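Local atomic coordinates of membrane protein, putative (Geobacter sulfurreducens PCA, PDB entry 2QYB), a protein that is a putative membrane protein of the sodium:solute symporter family that may combine membrane transport with phosphatase activity, represented here by its GAF domain. Residues F33-A38 with L126-R131. Residues are numbered along the deposited sequence; the frame is centred on the assembly and turned at random.
Sequences FKLDLA and LSVFSR
The carboxylate of Asp36 takes the backbone N-H of Arg131 on the anti side of OD2, in a short but bent bond, 2.6 Å from N to OD2 and 27° out of the carboxylate plane; Thr132 OG1 is a second partner of that oxygen. Nearby, Ser130 OG, swung away from its backbone N (chi1 173°), donates a hydrogen bond to Lys34 O at 2.8 Å, almost in line with the carbonyl, and also meets the amides of Thr132 and Ile133. With alanine at Asp36, the Arg131 amide and Thr132 hydroxyl would probably be left without their common acceptor, and the turn after the strand less firmly held. Phe129 O is gripped twice, by Asp36 N at 2.8 Å in a nearly straight bond (166°) and by Leu37 N at 3.1 Å, while Phe129 N returns a bond to Leu37 O. The Arg131 guanidinium lays one face over Asp36 CB, NH2 being 3.6 Å from it and hydrogen-bonded to Lys57 O. On this side of the sheet Leu37 and Phe129 run side by side, their CD2 atoms 4.1 Å apart. On the other, Leu35 CD2 rests 3.8 Å from Val128 CB, Ala38 CB meets Val128 CG1, and Leu30 of helix 10-32 packs on Leu35 and Ala38. Asp36 and Leu37, both facing Phe129, form a classic beta bulge where strand 37-43 begins its antiparallel pairing with 124-130, the central strand of the GAF-domain sheet.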
loop_
_atom_site.group_PDB
_atom_site.type_symbol
_atom_site.label_atom_id
_atom_site.label_comp_id
_atom_site.label_asym_id
_atom_site.label_seq_id
_atom_site.Cartn_x
_atom_site.Cartn_y
_atom_site.Cartn_z
ATOM N N PHE A 33 17.716 -7.249 0.520
ATOM C CA PHE A 33 18.797 -6.507 1.178
ATOM C C PHE A 33 18.495 -6.173 2.613
ATOM O O PHE A 33 17.334 -6.172 3.047
ATOM C CB PHE A 33 19.124 -5.234 0.411
ATOM C CG PHE A 33 19.567 -5.473 -1.016
ATOM C CD1 PHE A 33 20.861 -5.906 -1.297
ATOM C CD2 PHE A 33 18.703 -5.237 -2.076
ATOM C CE1 PHE A 33 21.295 -6.111 -2.595
ATOM C CE2 PHE A 33 19.130 -5.449 -3.402
ATOM C CZ PHE A 33 20.426 -5.897 -3.652
ATOM N N LYS A 34 19.569 -5.871 3.350
ATOM C CA LYS A 34 19.491 -5.484 4.781
ATOM C C LYS A 34 18.997 -4.061 4.998
ATOM O O LYS A 34 19.588 -3.322 5.782
ATOM C CB LYS A 34 20.858 -5.660 5.463
ATOM C CG LYS A 34 21.400 -7.082 5.363
ATOM C CD LYS A 34 22.813 -7.195 5.944
ATOM C CE LYS A 34 23.412 -8.597 5.628
ATOM N NZ LYS A 34 24.657 -8.813 6.433
ATOM N N LEU A 35 17.918 -3.699 4.293
ATOM C CA LEU A 35 17.192 -2.460 4.484
ATOM C C LEU A 35 15.981 -2.805 5.339
ATOM O O LEU A 35 15.425 -3.911 5.229
ATOM C CB LEU A 35 16.710 -1.912 3.150
ATOM C CG LEU A 35 17.799 -1.339 2.270
ATOM C CD1 LEU A 35 17.229 -1.083 0.894
ATOM C CD2 LEU A 35 18.420 -0.068 2.902
ATOM N N ASP A 36 15.565 -1.868 6.172
ATOM C CA ASP A 36 14.433 -2.087 7.042
ATOM C C ASP A 36 13.295 -1.160 6.693
ATOM O O ASP A 36 12.176 -1.389 7.127
ATOM C CB ASP A 36 14.839 -1.842 8.491
ATOM C CG ASP A 36 15.838 -2.837 8.967
ATOM O OD1 ASP A 36 15.427 -3.982 9.236
ATOM O OD2 ASP A 36 17.036 -2.496 9.060
ATOM N N LEU A 37 13.559 -0.108 5.924
ATOM C CA LEU A 37 12.476 0.790 5.499
ATOM C C LEU A 37 12.879 1.413 4.184
ATOM O O LEU A 37 14.058 1.635 3.968
ATOM C CB LEU A 37 12.197 1.862 6.559
ATOM C CG LEU A 37 11.105 2.908 6.261
ATOM C CD1 LEU A 37 9.672 2.352 6.158
ATOM C CD2 LEU A 37 11.170 3.979 7.368
ATOM N N ALA A 38 11.880 1.629 3.319
ATOM C CA ALA A 38 12.044 2.237 2.017
ATOM C C ALA A 38 10.810 3.087 1.771
ATOM O O ALA A 38 9.709 2.650 2.031
ATOM C CB ALA A 38 12.204 1.152 0.884
ATOM N N LEU A 126 13.568 8.296 -3.799
ATOM C CA LEU A 126 13.571 7.005 -3.205
ATOM C C LEU A 126 14.488 7.102 -1.992
ATOM O O LEU A 126 15.656 7.356 -2.164
ATOM C CB LEU A 126 14.101 5.958 -4.218
ATOM C CG LEU A 126 14.469 4.594 -3.645
ATOM C CD1 LEU A 126 13.206 3.949 -2.992
ATOM C CD2 LEU A 126 15.212 3.641 -4.682
ATOM N N SER A 127 13.940 6.924 -0.786
ATOM C CA SER A 127 14.685 7.007 0.482
ATOM C C SER A 127 14.754 5.625 1.083
ATOM O O SER A 127 13.738 4.949 1.152
ATOM C CB SER A 127 13.977 7.929 1.496
ATOM O OG SER A 127 13.578 9.180 0.909
ATOM N N VAL A 128 15.919 5.204 1.557
ATOM C CA VAL A 128 16.062 3.863 2.155
ATOM C C VAL A 128 16.894 3.870 3.431
ATOM O O VAL A 128 17.866 4.593 3.559
ATOM C CB VAL A 128 16.694 2.877 1.142
ATOM C CG1 VAL A 128 15.843 2.814 -0.119
ATOM C CG2 VAL A 128 18.112 3.308 0.753
ATOM N N PHE A 129 16.539 2.997 4.355
ATOM C CA PHE A 129 17.089 3.033 5.710
ATOM C C PHE A 129 17.361 1.623 6.192
ATOM O O PHE A 129 16.551 0.759 6.020
ATOM C CB PHE A 129 16.066 3.668 6.647
ATOM C CG PHE A 129 15.581 5.001 6.192
ATOM C CD1 PHE A 129 16.169 6.196 6.716
ATOM C CD2 PHE A 129 14.529 5.096 5.262
ATOM C CE1 PHE A 129 15.726 7.426 6.317
ATOM C CE2 PHE A 129 14.093 6.319 4.859
ATOM C CZ PHE A 129 14.687 7.500 5.374
ATOM N N SER A 130 18.510 1.401 6.779
ATOM C CA SER A 130 18.782 0.172 7.512
ATOM C C SER A 130 18.879 0.478 9.029
ATOM O O SER A 130 19.619 1.340 9.431
ATOM C CB SER A 130 20.088 -0.449 7.023
ATOM O OG SER A 130 20.472 -1.549 7.824
ATOM N N ARG A 131 18.083 -0.230 9.830
ATOM C CA ARG A 131 18.295 -0.349 11.276
ATOM C C ARG A 131 19.223 -1.534 11.621
ATOM O O ARG A 131 19.355 -1.917 12.798
ATOM C CB ARG A 131 16.943 -0.497 11.996
ATOM C CG ARG A 131 16.121 0.770 11.898
ATOM C CD ARG A 131 14.837 0.702 12.660
ATOM N NE ARG A 131 13.904 -0.162 11.954
ATOM C CZ ARG A 131 12.934 0.249 11.135
ATOM N NH1 ARG A 131 12.724 1.554 10.921
ATOM N NH2 ARG A 131 12.143 -0.669 10.551
#